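Local coordinates for protein FdhC (Acinetobacter nosocomialis, PDB 5KTC) that acts as a sugar N-acyltransferase of the GNAT superfamily, probably moving a 3-hydroxybutanoyl group from coenzyme A onto the amino group of a dTDP-linked deoxyamino sugar, at residues 14-17 against 18-22; 49-52 against 53-56; 168-171 against 172-175. All coordinates share one frame; numbering follows the deposited sequence.

The three contacts follow one another along the chain. Interaction 1 leads from strand 11-15, one of the two outermost of the mixed sheet, into helix 21-28; interaction 2 lies within the next helix, 44-59. Their centres are about 10 Å apart and they touch, Lys55 of interaction 2 reaching the backbone of Val16 in interaction 1. Interaction 3, at the end of helix 164-173, lies across the centre of the chain, its own centre about 30 Å from that of interaction 1 and 34 Å from that of interaction 2. Interactions 2 and 3 meet different ligands: Trp50 the thymine end of the nucleotide sugar, Tyr174 the adenine of coenzyme A.

Interaction 1: 14-17 against 18-22; sequences RLVE and ENDAE. With EDO (1,2-ethanediol), chain B.
Arg14 and Asp20 face each other across the turn that carries the first strand of the GNAT domain, 11-15, through a short 3-10 segment into helix 21-28. The guanidinium grips the carboxylate end-on in a two-pronged salt bridge: Arg14 NH1 lies 2.8 Å from Asp20 OD2, and Arg14 NH2 reaches the syn lone pair of Asp20 OD1 in a nearly straight bond. The two flat groups are almost coplanar, 14° apart. An arginine suits this place because NH1 has a second hydrogen, spent on the backbone Leu15 O at 2.8 Å; a bend at chi2 (129°) brings the guanidinium there.

Asp20 is buried and tightly held. Its OD2 also accepts the backbone Glu17 N at 2.6 Å, from the anti side and somewhat out of the carboxylate plane, while Asp20 N returns a bond of 2.9 Å to Glu17 O. Asp20 thus closes the turn back onto Glu17 and onto the end of the strand, and the two guanidinium nitrogens and the one amide N-H would probably favour the charged carboxylate. Val16 CG1 packs beside OD2, and Ile67 and Phe69 of strand 63-70 back the pair.

The other flank is looser. Glu17 turns its carboxylate outward, where a water donates to Glu17 OE2 and accepts from Glu18 N. Beside the salt bridge, 1,2-ethanediol, probably from the crystallisation liquor, donates a hydrogen bond from EDO O2 to Asp20 OD1, 2.5 Å away.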
loop_
_atom_site.group_PDB
_atom_site.type_symbol
_atom_site.label_atom_id
_atom_site.label_comp_id
_atom_site.label_asym_id
_atom_site.label_seq_id
_atom_site.Cartn_x
_atom_site.Cartn_y
_atom_site.Cartn_z
ATOM N N ARG A 14 -3.153 -5.426 -8.501
ATOM C CA ARG A 14 -3.274 -6.881 -8.695
ATOM C C ARG A 14 -2.131 -7.611 -8.066
ATOM O O ARG A 14 -1.030 -7.018 -7.921
ATOM C CB ARG A 14 -3.438 -7.230 -10.168
ATOM C CG ARG A 14 -2.193 -6.981 -11.011
ATOM C CD ARG A 14 -1.811 -8.204 -11.864
ATOM N NE ARG A 14 -0.654 -7.906 -12.680
ATOM C CZ ARG A 14 0.620 -8.046 -12.334
ATOM N NH1 ARG A 14 0.954 -8.577 -11.159
ATOM N NH2 ARG A 14 1.577 -7.672 -13.197
ATOM N N LEU A 15 -2.355 -8.869 -7.679
ATOM C CA LEU A 15 -1.284 -9.606 -6.970
ATOM C C LEU A 15 -0.002 -9.781 -7.764
ATOM O O LEU A 15 -0.033 -10.039 -8.982
ATOM C CB LEU A 15 -1.812 -10.964 -6.538
ATOM C CG LEU A 15 -2.928 -10.911 -5.469
ATOM C CD1 LEU A 15 -3.585 -12.254 -5.191
ATOM C CD2 LEU A 15 -2.374 -10.335 -4.179
ATOM N N VAL A 16 1.124 -9.653 -7.061
ATOM C CA VAL A 16 2.463 -9.871 -7.636
ATOM C C VAL A 16 2.625 -11.284 -8.197
ATOM O O VAL A 16 2.135 -12.253 -7.595
ATOM C CB VAL A 16 3.549 -9.544 -6.588
ATOM C CG1 VAL A 16 4.939 -10.026 -6.986
ATOM C CG2 VAL A 16 3.549 -8.039 -6.400
ATOM N N GLU A 17 3.276 -11.380 -9.352
ATOM C CA GLU A 17 3.680 -12.719 -9.921
ATOM C C GLU A 17 5.212 -12.726 -10.100
ATOM O O GLU A 17 5.852 -11.648 -10.107
ATOM C CB GLU A 17 3.001 -12.968 -11.274
ATOM C CG GLU A 17 1.470 -12.899 -11.357
ATOM C CD GLU A 17 0.760 -13.959 -10.538
ATOM O OE1 GLU A 17 -0.433 -13.774 -10.247
ATOM O OE2 GLU A 17 1.375 -14.994 -10.195
ATOM N N GLU A 18 5.809 -13.917 -10.269
ATOM C CA GLU A 18 7.273 -14.028 -10.528
ATOM C C GLU A 18 7.764 -13.165 -11.676
ATOM O O GLU A 18 8.876 -12.579 -11.627
ATOM C CB GLU A 18 7.708 -15.494 -10.776
ATOM C CG GLU A 18 7.979 -16.262 -9.500
ATOM C CD GLU A 18 8.505 -17.669 -9.774
ATOM O OE1 GLU A 18 9.498 -17.794 -10.541
ATOM O OE2 GLU A 18 7.918 -18.623 -9.225
ATOM N N ASN A 19 6.926 -13.041 -12.688
ATOM C CA ASN A 19 7.213 -12.219 -13.818
ATOM C C ASN A 19 7.310 -10.712 -13.546
ATOM O O ASN A 19 7.812 -9.999 -14.399
ATOM C CB ASN A 19 6.178 -12.474 -14.952
ATOM C CG ASN A 19 6.780 -12.334 -16.358
ATOM O OD1 ASN A 19 7.802 -11.653 -16.565
ATOM N ND2 ASN A 19 6.151 -13.010 -17.348
ATOM N N ASP A 20 6.858 -10.224 -12.371
ATOM C CA ASP A 20 7.015 -8.800 -12.001
ATOM C C ASP A 20 8.427 -8.511 -11.443
ATOM O O ASP A 20 8.716 -7.367 -11.016
ATOM C CB ASP A 20 6.004 -8.410 -10.909
ATOM C CG ASP A 20 4.517 -8.539 -11.394
ATOM O OD1 ASP A 20 4.289 -8.020 -12.501
ATOM O OD2 ASP A 20 3.668 -9.149 -10.710
ATOM N N ALA A 21 9.294 -9.544 -11.437
ATOM C CA ALA A 21 10.587 -9.375 -10.797
ATOM C C ALA A 21 11.404 -8.256 -11.377
ATOM O O ALA A 21 11.989 -7.494 -10.633
ATOM C CB ALA A 21 11.346 -10.688 -10.798
ATOM N N GLU A 22 11.472 -8.146 -12.692
ATOM C CA GLU A 22 12.226 -7.064 -13.266
ATOM C C GLU A 22 11.665 -5.686 -12.929
ATOM O O GLU A 22 12.436 -4.778 -12.658
ATOM C CB GLU A 22 12.337 -7.187 -14.776
ATOM C CG GLU A 22 12.978 -5.987 -15.462
ATOM C CD GLU A 22 13.218 -6.239 -16.943
ATOM O OE1 GLU A 22 14.202 -5.673 -17.450
ATOM O OE2 GLU A 22 12.440 -7.004 -17.586
HETATM C C1 EDO B . 4.252 -5.141 -15.491
HETATM O O1 EDO B . 3.453 -6.340 -15.579
HETATM C C2 EDO B . 5.017 -5.113 -14.174
HETATM O O2 EDO B . 5.619 -6.385 -13.889
HETATM O O HOH W 1 4.188 -16.233 -9.471
#

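Interaction 2: 49-52 against 53-56; sequences EWIR and NYKN. With FUH ([[(2~{R},3~{S},5~{R})-5-[5-methyl-2,4-bis(oxidanylidene)pyrimidin-1-yl]-3-oxidanyl-oxolan-2-yl]methoxy-oxidanyl-phosphoryl] [(2~{R},3~{R},4~{S},5~{R},6~{R})-6-methyl-3,5-bis(oxidanyl)-4-[[(3~{R})-3-oxidanylbutanoyl]amino]oxan-2-yl] hydrogen phosphate), chain C.
Trp50 and Tyr54 are one helical turn apart, and the indole end of the first comes back against the second: Trp50 CZ3 lies 3.6 Å from Tyr54 CB. Both side chains leave with CG anti to the backbone N (Trp50 chi1 -163°), the two crossing at a slant. Beneath them the backbone is satisfied in the i to i+4 pattern, Tyr54 N giving to Trp50 O at 2.9 Å, Lys55 N to Ile51 O at 2.7 Å and Asn53 N to Glu49 O at 3.2 Å; the bond from Asn56 N to Arg52 O is weak.

This is the middle of helix 44-59 of the GNAT fold, and the Trp50 indole forms a wall of the nucleotide-sugar pocket. The thymine ring of the bound product lies over one face of Trp50, with FUH C19 above the ring centre; the broad indole face suits a flat base. Trp50 NE1 makes a weak, bent bond of 3.0 Å to the deoxyribose ring oxygen, FUH O14. Arg57 makes a cation-pi contact with the same indole.

The polar ends of Tyr54 and Lys55 find partners beyond the two segments. Tyr54 OH is hydrogen-bonded to Tyr65 N on strand 63-70, and Lys55 NZ hydrogen-bonds to Val16 O and forms a salt bridge with Glu58 OE2.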
loop_
_atom_site.group_PDB
_atom_site.type_symbol
_atom_site.label_atom_id
_atom_site.label_comp_id
_atom_site.label_asym_id
_atom_site.label_seq_id
_atom_site.Cartn_x
_atom_site.Cartn_y
_atom_site.Cartn_z
ATOM N N GLU A 49 13.059 -15.272 -7.109
ATOM C CA GLU A 49 13.061 -16.202 -5.984
ATOM C C GLU A 49 12.327 -15.644 -4.737
ATOM O O GLU A 49 11.597 -16.354 -4.082
ATOM C CB GLU A 49 14.477 -16.702 -5.582
ATOM C CG GLU A 49 14.354 -17.822 -4.514
ATOM C CD GLU A 49 15.657 -18.271 -3.867
ATOM O OE1 GLU A 49 15.560 -18.828 -2.718
ATOM O OE2 GLU A 49 16.741 -18.074 -4.496
ATOM N N TRP A 50 12.600 -14.395 -4.385
ATOM C CA TRP A 50 11.891 -13.692 -3.301
ATOM C C TRP A 50 10.375 -13.802 -3.517
ATOM O O TRP A 50 9.618 -14.057 -2.573
ATOM C CB TRP A 50 12.319 -12.201 -3.219
ATOM C CG TRP A 50 11.951 -11.526 -1.905
ATOM C CD1 TRP A 50 12.771 -11.309 -0.790
ATOM C CD2 TRP A 50 10.678 -11.011 -1.543
ATOM N NE1 TRP A 50 12.056 -10.692 0.221
ATOM C CE2 TRP A 50 10.772 -10.520 -0.204
ATOM C CE3 TRP A 50 9.437 -10.925 -2.202
ATOM C CZ2 TRP A 50 9.678 -9.960 0.466
ATOM C CZ3 TRP A 50 8.344 -10.359 -1.500
ATOM C CH2 TRP A 50 8.482 -9.885 -0.200
ATOM N N ILE A 51 9.951 -13.605 -4.748
ATOM C CA ILE A 51 8.493 -13.654 -5.056
ATOM C C ILE A 51 7.928 -15.088 -4.903
ATOM O O ILE A 51 6.812 -15.305 -4.406
ATOM C CB ILE A 51 8.241 -13.105 -6.448
ATOM C CG1 ILE A 51 8.619 -11.626 -6.531
ATOM C CG2 ILE A 51 6.776 -13.326 -6.865
ATOM C CD1 ILE A 51 8.578 -11.103 -7.962
ATOM N N ARG A 52 8.727 -16.085 -5.275
ATOM C CA ARG A 52 8.295 -17.489 -5.158
ATOM C C ARG A 52 7.998 -17.871 -3.708
ATOM O O ARG A 52 6.986 -18.461 -3.438
ATOM C CB ARG A 52 9.337 -18.406 -5.842
ATOM C CG ARG A 52 9.003 -19.893 -6.051
ATOM C CD ARG A 52 10.221 -20.631 -6.694
ATOM N NE ARG A 52 10.776 -19.875 -7.848
ATOM C CZ ARG A 52 12.032 -19.392 -7.990
ATOM N NH1 ARG A 52 13.004 -19.601 -7.097
ATOM N NH2 ARG A 52 12.327 -18.674 -9.066
ATOM N N ASN A 53 8.896 -17.503 -2.787
ATOM C CA ASN A 53 8.707 -17.639 -1.347
ATOM C C ASN A 53 7.522 -16.840 -0.849
ATOM O O ASN A 53 6.675 -17.323 -0.052
ATOM C CB ASN A 53 9.992 -17.191 -0.606
ATOM C CG ASN A 53 11.100 -18.205 -0.777
ATOM O OD1 ASN A 53 12.210 -17.905 -1.247
ATOM N ND2 ASN A 53 10.742 -19.454 -0.497
ATOM N N TYR A 54 7.437 -15.638 -1.374
ATOM C CA TYR A 54 6.295 -14.766 -1.085
ATOM C C TYR A 54 4.977 -15.497 -1.474
ATOM O O TYR A 54 4.042 -15.474 -0.716
ATOM C CB TYR A 54 6.409 -13.393 -1.782
ATOM C CG TYR A 54 4.977 -12.864 -1.992
ATOM C CD1 TYR A 54 4.195 -12.446 -0.918
ATOM C CD2 TYR A 54 4.389 -12.947 -3.230
ATOM C CE1 TYR A 54 2.850 -12.097 -1.103
ATOM C CE2 TYR A 54 3.062 -12.610 -3.425
ATOM C CZ TYR A 54 2.311 -12.154 -2.372
ATOM O OH TYR A 54 0.971 -11.805 -2.619
ATOM N N LYS A 55 4.970 -16.164 -2.626
ATOM C CA LYS A 55 3.776 -16.858 -3.101
ATOM C C LYS A 55 3.278 -17.984 -2.192
ATOM O O LYS A 55 2.061 -18.223 -2.111
ATOM C CB LYS A 55 3.924 -17.348 -4.537
ATOM C CG LYS A 55 3.632 -16.284 -5.603
ATOM C CD LYS A 55 2.187 -15.779 -5.573
ATOM C CE LYS A 55 1.786 -15.122 -6.856
ATOM N NZ LYS A 55 0.662 -14.186 -6.675
ATOM N N ASN A 56 4.216 -18.643 -1.509
ATOM C CA ASN A 56 3.864 -19.631 -0.491
ATOM C C ASN A 56 3.169 -18.993 0.665
ATOM O O ASN A 56 2.179 -19.531 1.165
ATOM C CB ASN A 56 5.082 -20.353 0.065
ATOM C CG ASN A 56 5.828 -21.159 -0.973
ATOM O OD1 ASN A 56 5.268 -21.634 -1.980
ATOM N ND2 ASN A 56 7.136 -21.305 -0.737
HETATM O O1 FUH C . 6.288 1.352 3.313
HETATM C C1 FUH C . 6.264 1.475 4.533
HETATM C C2 FUH C . 5.065 1.964 5.277
HETATM C C3 FUH C . 4.155 2.801 4.417
HETATM O O2 FUH C . 4.506 4.207 4.487
HETATM C C4 FUH C . 2.729 2.704 4.897
HETATM N N1 FUH C . 7.350 1.127 5.332
HETATM C C5 FUH C . 8.447 0.329 4.774
HETATM C C6 FUH C . 9.819 0.900 5.181
HETATM O O3 FUH C . 9.847 0.956 6.543
HETATM C C7 FUH C . 10.983 0.013 4.806
HETATM C C8 FUH C . 12.332 0.413 5.451
HETATM O O4 FUH C . 10.730 -1.345 5.206
HETATM C C9 FUH C . 8.328 -1.103 5.265
HETATM O O5 FUH C . 7.162 -1.756 4.740
HETATM C C10 FUH C . 9.473 -1.897 4.778
HETATM O O6 FUH C . 9.405 -1.908 3.360
HETATM P P1 FUH C . 10.272 -2.885 2.491
HETATM O O7 FUH C . 11.654 -2.388 2.280
HETATM O O8 FUH C . 9.505 -2.967 1.172
HETATM O O9 FUH C . 10.154 -4.383 3.016
HETATM P P2 FUH C . 10.928 -5.176 4.171
HETATM O O10 FUH C . 9.890 -5.814 5.028
HETATM O O11 FUH C . 11.800 -4.158 4.894
HETATM O O12 FUH C . 11.707 -6.206 3.277
HETATM C C11 FUH C . 12.145 -7.448 3.837
HETATM C C12 FUH C . 13.373 -7.892 3.084
HETATM C C13 FUH C . 14.415 -6.772 2.874
HETATM O O13 FUH C . 15.761 -7.277 2.913
HETATM C C14 FUH C . 14.192 -6.294 1.446
HETATM C C15 FUH C . 13.717 -7.565 0.784
HETATM O O14 FUH C . 13.004 -8.344 1.777
HETATM N N2 FUH C . 12.717 -7.416 -0.296
HETATM C C16 FUH C . 11.468 -6.939 -0.036
HETATM C C17 FUH C . 10.518 -6.869 -1.057
HETATM C C18 FUH C . 9.113 -6.362 -0.814
HETATM C C19 FUH C . 10.932 -7.279 -2.361
HETATM O O15 FUH C . 10.065 -7.279 -3.329
HETATM N N3 FUH C . 12.168 -7.745 -2.589
HETATM C C20 FUH C . 13.016 -7.846 -1.560
HETATM O O16 FUH C . 14.241 -8.280 -1.795
#

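Interaction 3: 168-171 against 172-175; sequences KENK and IQYA. With COA (coenzyme A), chain D.
The C-terminal end of helix 164-173 delivers a tyrosine to the coenzyme A pocket, where Asn170 packs against Tyr174. Tyr174 is the first residue to leave helical geometry, yet its amide still closes the last turn: Tyr174 N gives to Asn170 O at 2.7 Å. The same oxygen lies at the edge of the tyrosine ring, near its plane, and close to Tyr174 CB, so the packing here is tight.

The two side chains run side by side in the same direction. Asn170 CB is 3.6 Å from Tyr174 CD1, and its amide leans on the ring's CE1 corner, Asn170 CG being 3.7 Å from Tyr174 CE1, with the two planes 46° apart. Asparagine suits this buried place because its amide can be satisfied at both ends: ND2 gives to Met146 O, and Asn170 OD1 accepts from a water at 2.9 Å that also donates to Gln173 OE1. Val109 and Leu113 of helix 107-122 also pack against the tyrosine.

With CG beside the backbone N (chi1 -72°), the ring reaches the adenine. There the exocyclic amine of coenzyme A, COA N6A, meets it at the edge and donates to Tyr174 OH at 2.7 Å. Because the hydroxyl accepts here, it suits an amino group at this corner of the base, consistent with a part in recognising adenine.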
loop_
_atom_site.group_PDB
_atom_site.type_symbol
_atom_site.label_atom_id
_atom_site.label_comp_id
_atom_site.label_asym_id
_atom_site.label_seq_id
_atom_site.Cartn_x
_atom_site.Cartn_y
_atom_site.Cartn_z
ATOM N N LYS A 168 -13.454 3.553 8.171
ATOM C CA LYS A 168 -14.877 3.729 7.887
ATOM C C LYS A 168 -15.300 5.213 7.704
ATOM O O LYS A 168 -16.044 5.521 6.754
ATOM C CB LYS A 168 -15.707 3.078 8.949
ATOM C CG LYS A 168 -15.594 1.581 8.945
ATOM C CD LYS A 168 -16.366 0.974 10.114
ATOM C CE LYS A 168 -17.159 -0.242 9.682
ATOM N NZ LYS A 168 -17.016 -1.323 10.679
ATOM N N GLU A 169 -14.793 6.141 8.506
ATOM C CA GLU A 169 -15.034 7.554 8.198
ATOM C C GLU A 169 -14.440 7.911 6.823
ATOM O O GLU A 169 -15.097 8.434 5.915
ATOM C CB GLU A 169 -14.446 8.468 9.261
ATOM C CG GLU A 169 -14.949 8.303 10.715
ATOM C CD GLU A 169 -13.978 8.973 11.710
ATOM O OE1 GLU A 169 -13.341 9.993 11.331
ATOM O OE2 GLU A 169 -13.783 8.474 12.854
ATOM N N ASN A 170 -13.200 7.548 6.621
ATOM C CA ASN A 170 -12.561 7.899 5.382
ATOM C C ASN A 170 -13.248 7.430 4.044
ATOM O O ASN A 170 -13.051 8.066 2.993
ATOM C CB ASN A 170 -11.091 7.508 5.446
ATOM C CG ASN A 170 -10.301 8.396 6.412
ATOM O OD1 ASN A 170 -10.856 9.198 7.131
ATOM N ND2 ASN A 170 -9.015 8.210 6.436
ATOM N N LYS A 171 -14.016 6.339 4.084
ATOM C CA LYS A 171 -14.774 5.876 2.918
ATOM C C LYS A 171 -15.729 6.962 2.413
ATOM O O LYS A 171 -15.842 7.116 1.215
ATOM C CB LYS A 171 -15.506 4.538 3.176
ATOM C CG LYS A 171 -14.700 3.309 2.725
ATOM C CD LYS A 171 -15.578 2.055 2.557
ATOM C CE LYS A 171 -16.354 1.782 3.841
ATOM N NZ LYS A 171 -16.602 0.332 4.007
ATOM N N ILE A 172 -16.357 7.712 3.313
ATOM C CA ILE A 172 -17.271 8.780 2.918
ATOM C C ILE A 172 -16.507 10.052 2.461
ATOM O O ILE A 172 -16.688 10.554 1.360
ATOM C CB ILE A 172 -18.222 9.125 4.053
ATOM C CG1 ILE A 172 -18.963 7.844 4.517
ATOM C CG2 ILE A 172 -19.216 10.215 3.652
ATOM C CD1 ILE A 172 -18.944 7.653 6.038
ATOM N N GLN A 173 -15.619 10.515 3.308
ATOM C CA GLN A 173 -14.835 11.709 3.054
ATOM C C GLN A 173 -13.970 11.566 1.810
ATOM O O GLN A 173 -13.740 12.519 1.083
ATOM C CB GLN A 173 -13.935 11.975 4.236
ATOM C CG GLN A 173 -13.164 13.253 4.038
ATOM C CD GLN A 173 -12.349 13.638 5.231
ATOM O OE1 GLN A 173 -12.568 13.173 6.348
ATOM N NE2 GLN A 173 -11.380 14.500 4.997
ATOM N N TYR A 174 -13.435 10.364 1.620
ATOM C CA TYR A 174 -12.512 10.097 0.504
ATOM C C TYR A 174 -13.176 9.318 -0.661
ATOM O O TYR A 174 -12.466 8.789 -1.545
ATOM C CB TYR A 174 -11.297 9.311 0.995
ATOM C CG TYR A 174 -10.332 10.075 1.841
ATOM C CD1 TYR A 174 -10.567 10.327 3.197
ATOM C CD2 TYR A 174 -9.204 10.601 1.264
ATOM C CE1 TYR A 174 -9.641 11.056 3.980
ATOM C CE2 TYR A 174 -8.282 11.325 2.017
ATOM C CZ TYR A 174 -8.504 11.544 3.377
ATOM O OH TYR A 174 -7.539 12.247 4.028
ATOM N N ALA A 175 -14.509 9.299 -0.709
ATOM C CA ALA A 175 -15.231 8.600 -1.783
ATOM C C ALA A 175 -14.819 9.061 -3.175
ATOM O O ALA A 175 -14.818 8.241 -4.086
ATOM C CB ALA A 175 -16.753 8.731 -1.622
HETATM N N1A COA D . -6.279 14.297 0.952
HETATM C C2A COA D . -6.217 14.899 -0.258
HETATM N N3A COA D . -5.099 14.942 -0.987
HETATM C C4A COA D . -4.033 14.290 -0.550
HETATM C C5A COA D . -4.045 13.571 0.748
HETATM C C6A COA D . -5.271 13.614 1.509
HETATM N N6A COA D . -5.379 13.011 2.690
HETATM N N7A COA D . -2.847 13.027 0.912
HETATM C C8A COA D . -2.110 13.370 -0.165
HETATM N N9A COA D . -2.826 14.136 -1.032
HETATM C C1B COA D . -2.372 14.676 -2.332
HETATM C C2B COA D . -0.962 15.258 -2.180
HETATM O O2B COA D . -0.961 16.624 -1.731
HETATM C C3B COA D . -0.393 15.053 -3.542
HETATM O O3B COA D . -0.938 16.068 -4.391
HETATM P P3B COA D . -0.013 17.279 -4.900
HETATM O O7A COA D . 0.396 16.777 -6.291
HETATM O O8A COA D . -1.134 18.279 -4.874
HETATM O O9A COA D . 1.117 17.443 -3.915
HETATM C C4B COA D . -0.980 13.725 -3.964
HETATM O O4B COA D . -2.239 13.608 -3.282
HETATM C C5B COA D . -0.037 12.557 -3.754
HETATM O O5B COA D . 0.341 12.476 -2.397
HETATM P P1A COA D . 1.868 12.573 -2.001
HETATM O O1A COA D . 1.945 12.699 -0.495
HETATM O O2A COA D . 2.702 13.432 -2.913
HETATM O O3A COA D . 2.466 11.083 -2.204
HETATM P P2A COA D . 3.476 10.488 -3.228
HETATM O O4A COA D . 3.002 10.543 -4.656
HETATM O O5A COA D . 4.886 10.998 -2.992
HETATM O O6A COA D . 3.456 8.937 -2.849
HETATM C CBP COA D . 4.998 7.410 -1.741
HETATM C CCP COA D . 3.977 8.550 -1.582
HETATM C CDP COA D . 5.531 7.107 -0.363
HETATM C CEP COA D . 4.327 6.168 -2.321
HETATM C CAP COA D . 6.128 7.876 -2.691
HETATM O OAP COA D . 6.515 9.212 -2.229
HETATM C C9P COA D . 7.274 6.951 -2.773
HETATM O O9P COA D . 7.348 5.928 -3.486
HETATM N N8P COA D . 8.297 7.295 -1.964
HETATM C C7P COA D . 9.466 6.500 -1.908
HETATM C C6P COA D . 9.328 5.154 -1.242
HETATM C C5P COA D . 8.965 5.343 0.209
HETATM O O5P COA D . 9.644 6.120 0.903
HETATM N N4P COA D . 7.910 4.685 0.644
HETATM C C3P COA D . 7.371 4.885 1.993
HETATM C C2P COA D . 8.209 4.172 3.072
HETATM S S1P COA D . 7.623 4.705 4.723
HETATM O O HOH W 2 -10.025 11.868 7.797
#